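Local structure of flagellin (Burkholderia pseudomallei, 4CFI) at residues Asn139-Ser142 against Phe148-Thr151; Val28-Gly33 against Leu222-Gln227; Ser59-Asn62 against Ile68-Gly71; Ser190-Ser193 against Asp199-Asn202; Asn18-Ile23 against Val235-Ala240. The protein probably polymerises, as flagellins do, into the helical filament of the bacterial flagellum, and is a target of the immune response. One frame throughout, in Å; residues are numbered along the deposited sequence.

Interaction 1: residues Asn139-Ser142 against Phe148-Thr151; sequences NVVS and FTFT
The carbonyl O of Val141 takes the N-H of Thr149 at 2.8 Å, in the carbonyl plane, and the same oxygen receives a CA-H contact from Phe148. Val141 N returns a bond to Thr149 O, and Asn139 and Thr151 form a second reciprocal backbone pair; Val140 and Phe150 sit between them as a non-hydrogen-bonded pair. This is a beta hairpin: strands 135-142 and 148-152 run antiparallel and form two of the three strands of a sheet in the D2 region. On the face bearing Asn139, Val141, Thr149 and Thr151, Asn139 ND2 gives a hydrogen bond to Thr151 OG1 (3.0 Å, 160° at the hydrogen), nearly in the amide plane. Thr151 chi1 (67°) sets OG1 between the backbone N and the carbonyl carbon, facing that amide, whose OD1 is bonded to Thr114 on strand 111-119. Thr149 OG1 reaches back over Val141 CB, and a water joins it to Ser142 O. Beta-branched residues suit these extended backbones. Val140, buried, touches two rings with different methyls: CG1 meets Phe148 CD1 at 3.6 Å and CG2 lies 4.0 Å from Phe150 CE1. Val140 and Phe150 lie side by side, pointing the same way. Phe150 also stacks on Phe167.

Interaction 2: residues Val28-Gly33 against Leu222-Gln227; sequences VQASNG and LDISTQ
In the conformer described here, one of two, Gln227 carries its CG anti to the backbone N (chi1 -172°) and then bends at chi2 (77°), swinging the amide back over Ser31. In that pose NE2 donates to Ser31 O at 2.8 Å, nearly straight at 164° and close to the amide plane, while OE1 lies 3.3 Å from Ser31 CA. A planar amide on a flexible chain suits this place, since it can reach a carbonyl at the end of a helix; NE2 is also bonded to Tyr231 OH. The contact ties the C-terminal end of helix 2-31 to the connection entering helix 227-257, where Thr226 is the N-cap and its hydroxyl takes the N-H of Gly229. Asp223 OD1 forms an Asx turn by accepting from Ser225 N, and the Ser225 hydroxyl reaches the same oxygen. Ala30 directs its methyl at Ile224: CB rests 3.4 Å from Ile224 O and 3.8 Å from Ile224 CD1. The short side chain leaves the two backbones near enough for one water to donate to both Ala30 O and Ile224 O, at 2.8 Å and 2.9 Å. Ile224 packs on Val47 of helix 37-60 and Ala233 of helix 227-257.

Interaction 3: residues Ser59-Asn62 against Ile68-Gly71; sequences SQTN and ILDG
Thr61 and Leu69 point their side chains at each other and meet at a slant, whereas Thr61 and Ile68 cross at about a right angle. One methyl, Leu69 CD1, lies against the whole fork of Thr61, 3.8 Å from both OG1 and CG2. The CG2 branch of Thr61 also touches Ile68 CG1, at 3.9 Å, and so packs against both aliphatic chains. Thr61 can serve two purposes because its branches separate: with chi1 at -61° the hydroxyl stands beside the backbone N, from where it bonds back to Ile57 O in the last turn of helix 37-60, and the methyl is left to the hydrophobic neighbours. Thr61 is the first residue to leave the helical conformation, and its carbonyl has turned to the loop. There Ile68 N donates to Thr61 O at 3.1 Å, the donor tilted 26° from the carbonyl plane, and a water that gives a proton to the same oxygen at 2.7 Å accepts from Leu69 N at 2.8 Å. The chain between Thr61 and Ile68 forms the small antiparallel pair of strands 62-63 and 66-67, while Ile68 and Leu69 pack onward against Thr8, Ala9 and Leu13 of helix 2-31. The chemistry is divided: Thr61 O is met both by Ile68 N and by the water that accepts from Leu69 N, and threonine, with one polar and one apolar branch, suits the boundary between helix end and hydrophobic packing.

Interaction 4: residues Ser190-Ser193 against Asp199-Asn202; sequences SATS and DQAN
Gln200 lays the aliphatic part of its side chain against Thr192: CG comes to 3.3 Å from Thr192 O and 3.6 Å from Thr192 OG1, the two side chains crossing at a slant. Contact is made by methylene groups rather than by the amide alone, which suits glutamine, whose chain can cover a backbone carbonyl before its polar end reaches further. Beyond CG the chain is extended (chi2 176°), and this leaves NE2 near Thr192 O and within reach of a water on Ser193. That water donates to Ser193 O at 2.8 Å and accepts from Gln200 NE2 at 3.1 Å, bridging the loop and the side chain. The same NE2 is bonded to Leu195 O, in the link that leads into helix 197-213, between the two segments. Thr192 is buried, with its side chain also touching Leu187. On the helix, Asp199 N donates to Ser196 OG, and Asp199 OD2 forms a salt bridge with Lys116. That charge pair, together with the backbone bonding of Ala191 to Ala118, joins both partners of the contact to strand 111-119: the loop at 190-193 and the first part of helix 197-213 both lie beside this outer strand of the D2 sheet.

Interaction 5: residues Asn18-Ile23 against Val235-Ala240; sequences NSLQRI and VSIDNA
Ile237 is the principal bump: its side chain enters the hollow between Leu20 and Ile23, which lie three residues apart on the facing helix. Its branches divide that hollow. CG2 sits over the backbone, 3.3 Å from Leu20 O; CD1 turns to Leu20, reaching CD2 at 3.8 Å; and CG1 rests on Ile23 CG2 at 3.7 Å. With both side-chain torsions near -66°, the isoleucine folds back after CG1, and CD1 finds a place between Leu20 CD2 and Ile23 CG2. The Ile23 and Ile237 side chains cross at about a right angle, with Ile23 CG2 against Ile237 CG1. The helices, 2-31 and 227-257, run nearly antiparallel (158° between the short segments) with axes 9.6 Å apart, and pack as part of the alpha-helical bundle that, in flagellins, makes up the D1 region, built from chain portions on both sides of the D2 insertion. In the return direction Leu20 is the bump. Its forked end covers the small residue Ala240, with CD1 at 4.0 Å from Ala240 CB, and goes on to Leu241 and Val244. Alanine suits this spot because its single methyl leaves room for the whole leucine fork. At the edge of the buried seam, Asp238 forms a salt bridge with Arg24, while Ser19 on another flank of helix 2-31 bonds to Gln50 of helix 37-60.

Interactions 2 and 5 are neighbours, with centres about 14 Å apart, and both use helix 2-31. They touch through Leu222, whose CD2 lies 3.7 Å from Ser236 CB, carrying the loop into the helix packing. Interaction 3 lies on the same helical part, its centre about 19 Å from that of interaction 5. Interactions 1 and 4 belong to the D2 region, with centres about 18 Å apart, and both are joined to strand 111-119, interaction 1 as part of its sheet and interaction 4 through Lys116 and Ala118. The stretch containing them leaves and rejoins the helical part between the partners of interactions 2 and 5; interactions 3 and 4 are farthest apart, about 50 Å between centres.

Interaction 1: residues Asn139-Ser142 against Phe148-Thr151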
loop_
_atom_site.group_PDB
_atom_site.type_symbol
_atom_site.label_atom_id
_atom_site.label_comp_id
_atom_site.label_asym_id
_atom_site.label_seq_id
_atom_site.Cartn_x
_atom_site.Cartn_y
_atom_site.Cartn_z
ATOM N N ASN A 139 16.494 8.552 4.305
ATOM C CA ASN A 139 15.079 8.214 4.337
ATOM C C ASN A 139 14.623 7.915 2.929
ATOM O O ASN A 139 14.857 8.709 2.026
ATOM C CB ASN A 139 14.282 9.378 4.891
ATOM C CG ASN A 139 14.827 9.842 6.228
ATOM O OD1 ASN A 139 14.823 9.099 7.218
ATOM N ND2 ASN A 139 15.307 11.070 6.266
ATOM N N VAL A 140 13.985 6.761 2.747
ATOM C CA VAL A 140 13.496 6.313 1.443
ATOM C C VAL A 140 11.980 6.517 1.406
ATOM O O VAL A 140 11.249 5.960 2.229
ATOM C CB VAL A 140 13.857 4.837 1.211
ATOM C CG1 VAL A 140 13.387 4.368 -0.171
ATOM C CG2 VAL A 140 15.355 4.623 1.365
ATOM N N VAL A 141 11.542 7.331 0.453
ATOM C CA VAL A 141 10.171 7.813 0.391
ATOM C C VAL A 141 9.524 7.340 -0.925
ATOM O O VAL A 141 10.123 7.431 -1.991
ATOM C CB VAL A 141 10.157 9.366 0.489
ATOM C CG1 VAL A 141 8.742 9.896 0.454
ATOM C CG2 VAL A 141 10.857 9.842 1.762
ATOM N N SER A 142 8.308 6.820 -0.848
ATOM C CA SER A 142 7.616 6.348 -2.046
ATOM C C SER A 142 7.267 7.497 -2.985
ATOM O O SER A 142 7.040 8.630 -2.539
ATOM C CB SER A 142 6.321 5.639 -1.641
ATOM O OG SER A 142 5.499 6.548 -0.929
ATOM N N PHE A 148 11.149 5.640 -5.768
ATOM C CA PHE A 148 11.634 6.285 -4.557
ATOM C C PHE A 148 12.183 7.686 -4.772
ATOM O O PHE A 148 12.760 7.978 -5.823
ATOM C CB PHE A 148 12.783 5.436 -3.938
ATOM C CG PHE A 148 12.533 3.955 -3.956
ATOM C CD1 PHE A 148 11.553 3.409 -3.151
ATOM C CD2 PHE A 148 13.236 3.102 -4.811
ATOM C CE1 PHE A 148 11.284 2.048 -3.204
ATOM C CE2 PHE A 148 12.976 1.746 -4.861
ATOM C CZ PHE A 148 12.005 1.215 -4.044
ATOM N N THR A 149 12.056 8.500 -3.733
ATOM C CA THR A 149 12.869 9.699 -3.558
ATOM C C THR A 149 13.596 9.558 -2.201
ATOM O O THR A 149 13.281 8.670 -1.408
ATOM C CB THR A 149 12.021 10.983 -3.600
ATOM O OG1 THR A 149 11.020 10.934 -2.571
ATOM C CG2 THR A 149 11.378 11.190 -4.969
ATOM N N PHE A 150 14.559 10.451 -1.949
ATOM C CA PHE A 150 15.513 10.255 -0.860
ATOM C C PHE A 150 15.854 11.543 -0.150
ATOM O O PHE A 150 16.169 12.551 -0.797
ATOM C CB PHE A 150 16.809 9.674 -1.404
ATOM C CG PHE A 150 16.616 8.399 -2.171
ATOM C CD1 PHE A 150 16.551 7.190 -1.511
ATOM C CD2 PHE A 150 16.491 8.392 -3.556
ATOM C CE1 PHE A 150 16.369 6.020 -2.217
ATOM C CE2 PHE A 150 16.311 7.203 -4.265
ATOM C CZ PHE A 150 16.282 6.015 -3.593
ATOM N N THR A 151 15.851 11.503 1.188
ATOM C CA THR A 151 16.314 12.627 1.988
ATOM C C THR A 151 17.371 12.130 2.989
ATOM O O THR A 151 17.470 10.942 3.284
ATOM C CB THR A 151 15.178 13.358 2.729
ATOM O OG1 THR A 151 14.645 12.476 3.711
ATOM C CG2 THR A 151 14.103 13.858 1.758
HETATM O O HOH W 1 8.363 11.003 -3.284
#

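Interaction 2: residues Val28-Gly33 against Leu222-Gln227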
loop_
_atom_site.group_PDB
_atom_site.type_symbol
_atom_site.label_atom_id
_atom_site.label_comp_id
_atom_site.label_asym_id
_atom_site.label_seq_id
_atom_site.Cartn_x
_atom_site.Cartn_y
_atom_site.Cartn_z
ATOM N N VAL A 28 -1.439 -1.448 13.308
ATOM C CA VAL A 28 -0.815 -0.420 14.146
ATOM C C VAL A 28 -0.412 -1.031 15.488
ATOM O O VAL A 28 0.720 -0.863 15.942
ATOM C CB VAL A 28 -1.729 0.815 14.338
ATOM C CG1 VAL A 28 -1.176 1.762 15.400
ATOM C CG2 VAL A 28 -1.889 1.543 13.018
ATOM N N GLN A 29 -1.328 -1.763 16.109
ATOM C CA GLN A 29 -1.054 -2.419 17.389
ATOM C C GLN A 29 0.140 -3.372 17.295
ATOM O O GLN A 29 0.966 -3.454 18.213
ATOM C CB GLN A 29 -2.289 -3.181 17.873
ATOM C CG GLN A 29 -2.200 -3.583 19.339
ATOM C CD GLN A 29 -3.417 -4.327 19.886
ATOM O OE1 GLN A 29 -3.342 -4.893 20.979
ATOM N NE2 GLN A 29 -4.529 -4.340 19.147
ATOM N N ALA A 30 0.240 -4.092 16.182
ATOM C CA ALA A 30 1.271 -5.097 16.004
ATOM C C ALA A 30 2.639 -4.495 15.697
ATOM O O ALA A 30 3.644 -5.177 15.774
ATOM C CB ALA A 30 0.885 -6.055 14.895
ATOM N N SER A 31 2.675 -3.223 15.323
ATOM C CA SER A 31 3.927 -2.635 14.875
ATOM C C SER A 31 4.552 -1.660 15.880
ATOM O O SER A 31 5.616 -1.108 15.618
ATOM C CB SER A 31 3.710 -1.959 13.522
ATOM O OG SER A 31 2.866 -0.842 13.661
ATOM N N ASN A 32 3.925 -1.489 17.040
ATOM C CA ASN A 32 4.335 -0.436 17.991
ATOM C C ASN A 32 5.601 -0.744 18.802
ATOM O O ASN A 32 6.352 0.169 19.159
ATOM C CB ASN A 32 3.170 -0.075 18.931
ATOM C CG ASN A 32 2.120 0.826 18.271
ATOM O OD1 ASN A 32 0.988 0.914 18.751
ATOM N ND2 ASN A 32 2.488 1.501 17.180
ATOM N N GLY A 33 5.843 -2.015 19.092
ATOM C CA GLY A 33 7.046 -2.401 19.829
ATOM C C GLY A 33 7.209 -3.890 19.711
ATOM O O GLY A 33 6.412 -4.528 19.010
ATOM N N LEU A 222 -2.335 -10.825 3.864
ATOM C CA LEU A 222 -1.726 -10.032 4.919
ATOM C C LEU A 222 -1.443 -10.853 6.163
ATOM O O LEU A 222 -2.243 -11.692 6.582
ATOM C CB LEU A 222 -2.605 -8.846 5.279
ATOM C CG LEU A 222 -2.767 -7.825 4.140
ATOM C CD1 LEU A 222 -3.706 -6.718 4.573
ATOM C CD2 LEU A 222 -1.412 -7.266 3.707
ATOM N N ASP A 223 -0.290 -10.578 6.764
ATOM C CA ASP A 223 0.097 -11.227 8.014
ATOM C C ASP A 223 0.870 -10.211 8.842
ATOM O O ASP A 223 1.936 -9.754 8.417
ATOM C CB ASP A 223 0.901 -12.505 7.724
ATOM C CG ASP A 223 1.258 -13.267 8.974
ATOM O OD1 ASP A 223 1.622 -12.624 9.940
ATOM O OD2 ASP A 223 1.155 -14.508 8.995
ATOM N N ILE A 224 0.319 -9.859 10.002
ATOM C CA ILE A 224 0.872 -8.788 10.844
ATOM C C ILE A 224 1.732 -9.318 11.989
ATOM O O ILE A 224 2.108 -8.568 12.878
ATOM C CB ILE A 224 -0.226 -7.815 11.370
ATOM C CG1 ILE A 224 -1.177 -8.513 12.360
ATOM C CG2 ILE A 224 -0.978 -7.221 10.184
ATOM C CD1 ILE A 224 -2.119 -7.570 13.078
ATOM N N SER A 225 2.063 -10.605 11.939
ATOM C CA SER A 225 2.807 -11.243 13.007
ATOM C C SER A 225 4.300 -10.939 12.951
ATOM O O SER A 225 5.031 -11.401 13.823
ATOM C CB SER A 225 2.570 -12.767 13.006
ATOM O OG SER A 225 3.215 -13.409 11.934
ATOM N N THR A 226 4.750 -10.222 11.915
ATOM C CA THR A 226 6.107 -9.698 11.851
ATOM C C THR A 226 6.009 -8.212 11.570
ATOM O O THR A 226 5.000 -7.732 11.026
ATOM C CB THR A 226 6.947 -10.332 10.739
ATOM O OG1 THR A 226 6.405 -9.966 9.460
ATOM C CG2 THR A 226 7.007 -11.839 10.887
ATOM N N GLN A 227 7.054 -7.469 11.926
ATOM C CA GLN A 227 7.047 -6.011 11.762
ATOM C C GLN A 227 6.891 -5.619 10.290
ATOM O O GLN A 227 6.086 -4.741 9.951
ATOM C CB GLN A 227 8.327 -5.388 12.328
ATOM C CG GLN A 227 8.297 -3.865 12.358
ATOM C CD GLN A 227 7.452 -3.331 13.497
ATOM O OE1 GLN A 227 6.767 -4.091 14.171
ATOM N NE2 GLN A 227 7.510 -2.028 13.729
HETATM O O HOH W 2 4.439 -7.399 14.183
HETATM O O HOH W 3 6.944 -5.581 16.505
#

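Interaction 3: residues Ser59-Asn62 against Ile68-Gly71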
loop_
_atom_site.group_PDB
_atom_site.type_symbol
_atom_site.label_atom_id
_atom_site.label_comp_id
_atom_site.label_asym_id
_atom_site.label_seq_id
_atom_site.Cartn_x
_atom_site.Cartn_y
_atom_site.Cartn_z
ATOM N N SER A 59 -18.668 -12.429 -1.296
ATOM C CA SER A 59 -19.366 -13.596 -1.841
ATOM C C SER A 59 -20.868 -13.627 -1.557
ATOM O O SER A 59 -21.586 -14.405 -2.184
ATOM C CB SER A 59 -18.707 -14.910 -1.388
ATOM O OG SER A 59 -18.879 -15.159 -0.005
ATOM N N GLN A 60 -21.346 -12.798 -0.629
ATOM C CA GLN A 60 -22.736 -12.879 -0.208
ATOM C C GLN A 60 -23.559 -11.611 -0.430
ATOM O O GLN A 60 -24.793 -11.695 -0.364
ATOM C CB GLN A 60 -22.835 -13.310 1.265
ATOM C CG GLN A 60 -22.115 -14.616 1.602
ATOM C CD GLN A 60 -22.444 -15.794 0.700
ATOM O OE1 GLN A 60 -21.551 -16.610 0.347
ATOM N NE2 GLN A 60 -23.705 -15.911 0.318
ATOM N N THR A 61 -22.951 -10.449 -0.688
ATOM C CA THR A 61 -23.756 -9.243 -0.887
ATOM C C THR A 61 -24.542 -9.438 -2.181
ATOM O O THR A 61 -23.947 -9.689 -3.242
ATOM C CB THR A 61 -22.895 -7.977 -1.003
ATOM O OG1 THR A 61 -22.156 -7.808 0.214
ATOM C CG2 THR A 61 -23.751 -6.750 -1.189
ATOM N N ASN A 62 -25.873 -9.362 -2.103
ATOM C CA ASN A 62 -26.692 -9.722 -3.256
ATOM C C ASN A 62 -27.984 -8.946 -3.265
ATOM O O ASN A 62 -28.472 -8.507 -2.229
ATOM C CB ASN A 62 -26.927 -11.252 -3.337
ATOM C CG ASN A 62 -27.879 -11.781 -2.275
ATOM O OD1 ASN A 62 -27.439 -12.369 -1.283
ATOM N ND2 ASN A 62 -29.173 -11.629 -2.498
ATOM N N ILE A 68 -23.508 -8.909 -6.201
ATOM C CA ILE A 68 -23.191 -7.588 -6.772
ATOM C C ILE A 68 -21.796 -7.044 -6.410
ATOM O O ILE A 68 -21.389 -6.040 -6.999
ATOM C CB ILE A 68 -24.287 -6.534 -6.513
ATOM C CG1 ILE A 68 -24.507 -6.370 -5.027
ATOM C CG2 ILE A 68 -25.585 -6.909 -7.239
ATOM C CD1 ILE A 68 -25.511 -5.280 -4.709
ATOM N N LEU A 69 -21.054 -7.681 -5.482
ATOM C CA LEU A 69 -19.730 -7.161 -5.088
ATOM C C LEU A 69 -18.572 -8.122 -5.360
ATOM O O LEU A 69 -17.456 -7.866 -4.908
ATOM C CB LEU A 69 -19.711 -6.727 -3.617
ATOM C CG LEU A 69 -20.525 -5.497 -3.245
ATOM C CD1 LEU A 69 -20.351 -5.171 -1.762
ATOM C CD2 LEU A 69 -20.161 -4.299 -4.116
ATOM N N ASP A 70 -18.797 -9.170 -6.147
ATOM C CA ASP A 70 -17.723 -10.081 -6.530
ATOM C C ASP A 70 -17.290 -9.923 -7.990
ATOM O O ASP A 70 -16.576 -10.772 -8.493
ATOM C CB ASP A 70 -18.112 -11.537 -6.217
ATOM C CG ASP A 70 -19.230 -12.059 -7.069
ATOM O OD1 ASP A 70 -19.769 -11.287 -7.890
ATOM O OD2 ASP A 70 -19.588 -13.253 -6.887
ATOM N N GLY A 71 -17.688 -8.824 -8.633
ATOM C CA GLY A 71 -17.359 -8.556 -10.031
ATOM C C GLY A 71 -18.332 -9.182 -11.019
ATOM O O GLY A 71 -18.359 -8.817 -12.203
HETATM O O HOH W 4 -21.425 -10.162 -4.130
#

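Interaction 4: residues Ser190-Ser193 against Asp199-Asn202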
loop_
_atom_site.group_PDB
_atom_site.type_symbol
_atom_site.label_atom_id
_atom_site.label_comp_id
_atom_site.label_asym_id
_atom_site.label_seq_id
_atom_site.Cartn_x
_atom_site.Cartn_y
_atom_site.Cartn_z
ATOM N N SER A 190 29.511 1.120 -0.793
ATOM C CA SER A 190 30.136 2.338 -0.287
ATOM C C SER A 190 29.276 3.082 0.729
ATOM O O SER A 190 29.800 3.862 1.509
ATOM C CB SER A 190 30.509 3.274 -1.437
ATOM O OG SER A 190 31.596 2.757 -2.180
ATOM N N ALA A 191 27.963 2.874 0.701
ATOM C CA ALA A 191 27.088 3.548 1.667
ATOM C C ALA A 191 27.344 3.137 3.115
ATOM O O ALA A 191 27.080 3.937 4.023
ATOM C CB ALA A 191 25.629 3.312 1.312
ATOM N N THR A 192 27.828 1.906 3.343
ATOM C CA THR A 192 28.007 1.408 4.704
ATOM C C THR A 192 29.390 0.818 4.979
ATOM O O THR A 192 29.621 0.308 6.074
ATOM C CB THR A 192 26.934 0.365 5.061
ATOM O OG1 THR A 192 27.135 -0.780 4.228
ATOM C CG2 THR A 192 25.500 0.925 4.926
ATOM N N SER A 193 30.297 0.863 4.010
ATOM C CA SER A 193 31.600 0.205 4.191
ATOM C C SER A 193 32.409 0.801 5.328
ATOM O O SER A 193 33.235 0.107 5.915
ATOM C CB SER A 193 32.414 0.208 2.900
ATOM O OG SER A 193 32.605 1.527 2.432
ATOM N N ASP A 199 26.250 -2.583 11.793
ATOM C CA ASP A 199 25.541 -1.547 11.048
ATOM C C ASP A 199 25.337 -1.944 9.584
ATOM O O ASP A 199 24.312 -1.617 9.002
ATOM C CB ASP A 199 26.268 -0.205 11.096
ATOM C CG ASP A 199 26.097 0.536 12.422
ATOM O OD1 ASP A 199 25.175 0.225 13.179
ATOM O OD2 ASP A 199 26.890 1.457 12.676
ATOM N N GLN A 200 26.307 -2.622 8.991
ATOM C CA GLN A 200 26.166 -3.090 7.614
ATOM C C GLN A 200 25.003 -4.086 7.514
ATOM O O GLN A 200 24.158 -3.981 6.611
ATOM C CB GLN A 200 27.447 -3.698 7.080
ATOM C CG GLN A 200 28.566 -2.674 6.930
ATOM C CD GLN A 200 29.874 -3.282 6.484
ATOM O OE1 GLN A 200 29.907 -4.344 5.846
ATOM N NE2 GLN A 200 30.964 -2.621 6.806
ATOM N N ALA A 201 24.921 -5.012 8.468
ATOM C CA ALA A 201 23.826 -5.985 8.515
ATOM C C ALA A 201 22.484 -5.292 8.762
ATOM O O ALA A 201 21.453 -5.672 8.178
ATOM C CB ALA A 201 24.088 -7.040 9.597
ATOM N N ASN A 202 22.454 -4.299 9.641
ATOM C CA ASN A 202 21.218 -3.579 9.895
ATOM C C ASN A 202 20.715 -2.899 8.623
ATOM O O ASN A 202 19.515 -2.897 8.337
ATOM C CB ASN A 202 21.409 -2.524 10.989
ATOM C CG ASN A 202 21.592 -3.113 12.380
ATOM O OD1 ASN A 202 21.357 -4.301 12.616
ATOM N ND2 ASN A 202 22.006 -2.265 13.318
HETATM O O HOH W 5 33.658 -2.602 5.318
#

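Interaction 5: residues Asn18-Ile23 against Val235-Ala240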
loop_
_atom_site.group_PDB
_atom_site.type_symbol
_atom_site.label_atom_id
_atom_site.label_comp_id
_atom_site.label_asym_id
_atom_site.label_seq_id
_atom_site.Cartn_x
_atom_site.Cartn_y
_atom_site.Cartn_z
ATOM N N ASN A 18 -15.647 -1.120 7.488
ATOM C CA ASN A 18 -15.494 -1.491 8.896
ATOM C C ASN A 18 -14.365 -2.530 9.076
ATOM O O ASN A 18 -13.522 -2.396 9.970
ATOM C CB ASN A 18 -16.820 -2.007 9.505
ATOM C CG ASN A 18 -17.757 -0.889 10.012
ATOM O OD1 ASN A 18 -17.670 -0.492 11.165
ATOM N ND2 ASN A 18 -18.701 -0.461 9.188
ATOM N N SER A 19 -14.349 -3.567 8.238
ATOM C CA SER A 19 -13.349 -4.636 8.382
ATOM C C SER A 19 -11.949 -4.173 7.985
ATOM O O SER A 19 -10.969 -4.554 8.627
ATOM C CB SER A 19 -13.725 -5.899 7.604
ATOM O OG SER A 19 -14.718 -6.655 8.302
ATOM N N LEU A 20 -11.851 -3.344 6.948
ATOM C CA LEU A 20 -10.543 -2.817 6.535
ATOM C C LEU A 20 -9.982 -1.858 7.594
ATOM O O LEU A 20 -8.794 -1.958 7.932
ATOM C CB LEU A 20 -10.644 -2.139 5.171
ATOM C CG LEU A 20 -11.056 -3.049 4.008
ATOM C CD1 LEU A 20 -11.356 -2.230 2.762
ATOM C CD2 LEU A 20 -10.053 -4.147 3.678
ATOM N N GLN A 21 -10.829 -0.965 8.123
ATOM C CA GLN A 21 -10.428 -0.039 9.201
ATOM C C GLN A 21 -9.973 -0.837 10.439
ATOM O O GLN A 21 -9.058 -0.409 11.147
ATOM C CB GLN A 21 -11.542 0.988 9.552
ATOM C CG GLN A 21 -11.700 2.055 8.452
ATOM C CD GLN A 21 -12.777 3.136 8.648
ATOM O OE1 GLN A 21 -13.724 3.002 9.435
ATOM N NE2 GLN A 21 -12.656 4.208 7.869
ATOM N N ARG A 22 -10.577 -1.999 10.681
ATOM C CA ARG A 22 -10.205 -2.850 11.814
ATOM C C ARG A 22 -8.821 -3.451 11.585
ATOM O O ARG A 22 -7.993 -3.470 12.495
ATOM C CB ARG A 22 -11.248 -3.955 12.035
ATOM C CG ARG A 22 -10.939 -4.870 13.201
ATOM C CD ARG A 22 -11.119 -4.184 14.551
ATOM N NE ARG A 22 -10.830 -5.119 15.644
ATOM C CZ ARG A 22 -11.640 -6.099 16.036
ATOM N NH1 ARG A 22 -12.823 -6.270 15.479
ATOM N NH2 ARG A 22 -11.271 -6.911 17.006
ATOM N N ILE A 23 -8.551 -3.950 10.379
ATOM C CA ILE A 23 -7.237 -4.512 10.077
ATOM C C ILE A 23 -6.154 -3.423 10.272
ATOM O O ILE A 23 -5.066 -3.729 10.810
ATOM C CB ILE A 23 -7.167 -5.156 8.668
ATOM C CG1 ILE A 23 -8.121 -6.360 8.603
ATOM C CG2 ILE A 23 -5.740 -5.581 8.356
ATOM C CD1 ILE A 23 -8.320 -6.941 7.213
ATOM N N VAL A 235 0.018 -0.332 4.314
ATOM C CA VAL A 235 -0.018 0.136 2.925
ATOM C C VAL A 235 -1.154 -0.535 2.172
ATOM O O VAL A 235 -1.915 0.124 1.468
ATOM C CB VAL A 235 1.304 -0.197 2.174
ATOM C CG1 VAL A 235 1.188 0.057 0.666
ATOM C CG2 VAL A 235 2.476 0.547 2.787
ATOM N N SER A 236 -1.259 -1.848 2.303
ATOM C CA SER A 236 -2.286 -2.596 1.595
ATOM C C SER A 236 -3.680 -2.122 1.962
ATOM O O SER A 236 -4.533 -1.970 1.075
ATOM C CB SER A 236 -2.147 -4.087 1.888
ATOM O OG SER A 236 -3.009 -4.865 1.066
ATOM N N ILE A 237 -3.937 -1.900 3.253
ATOM C CA ILE A 237 -5.241 -1.414 3.696
ATOM C C ILE A 237 -5.502 0.014 3.208
ATOM O O ILE A 237 -6.628 0.331 2.808
ATOM C CB ILE A 237 -5.392 -1.512 5.232
ATOM C CG1 ILE A 237 -5.428 -2.989 5.677
ATOM C CG2 ILE A 237 -6.621 -0.739 5.718
ATOM C CD1 ILE A 237 -6.644 -3.743 5.193
ATOM N N ASP A 238 -4.494 0.887 3.253
ATOM C CA ASP A 238 -4.676 2.219 2.682
ATOM C C ASP A 238 -5.171 2.112 1.221
ATOM O O ASP A 238 -6.094 2.822 0.797
ATOM C CB ASP A 238 -3.381 3.051 2.756
ATOM C CG ASP A 238 -3.079 3.593 4.148
ATOM O OD1 ASP A 238 -3.954 3.575 5.041
ATOM O OD2 ASP A 238 -1.930 4.051 4.322
ATOM N N ASN A 239 -4.556 1.214 0.456
ATOM C CA ASN A 239 -4.927 1.021 -0.942
ATOM C C ASN A 239 -6.306 0.411 -1.106
ATOM O O ASN A 239 -7.069 0.822 -1.969
ATOM C CB ASN A 239 -3.867 0.187 -1.653
ATOM C CG ASN A 239 -2.563 0.945 -1.824
ATOM O OD1 ASN A 239 -2.467 2.141 -1.507
ATOM N ND2 ASN A 239 -1.560 0.272 -2.310
ATOM N N ALA A 240 -6.628 -0.582 -0.289
ATOM C CA ALA A 240 -7.953 -1.199 -0.337
ATOM C C ALA A 240 -9.044 -0.182 0.003
ATOM O O ALA A 240 -10.090 -0.148 -0.646
ATOM C CB ALA A 240 -8.016 -2.390 0.602
#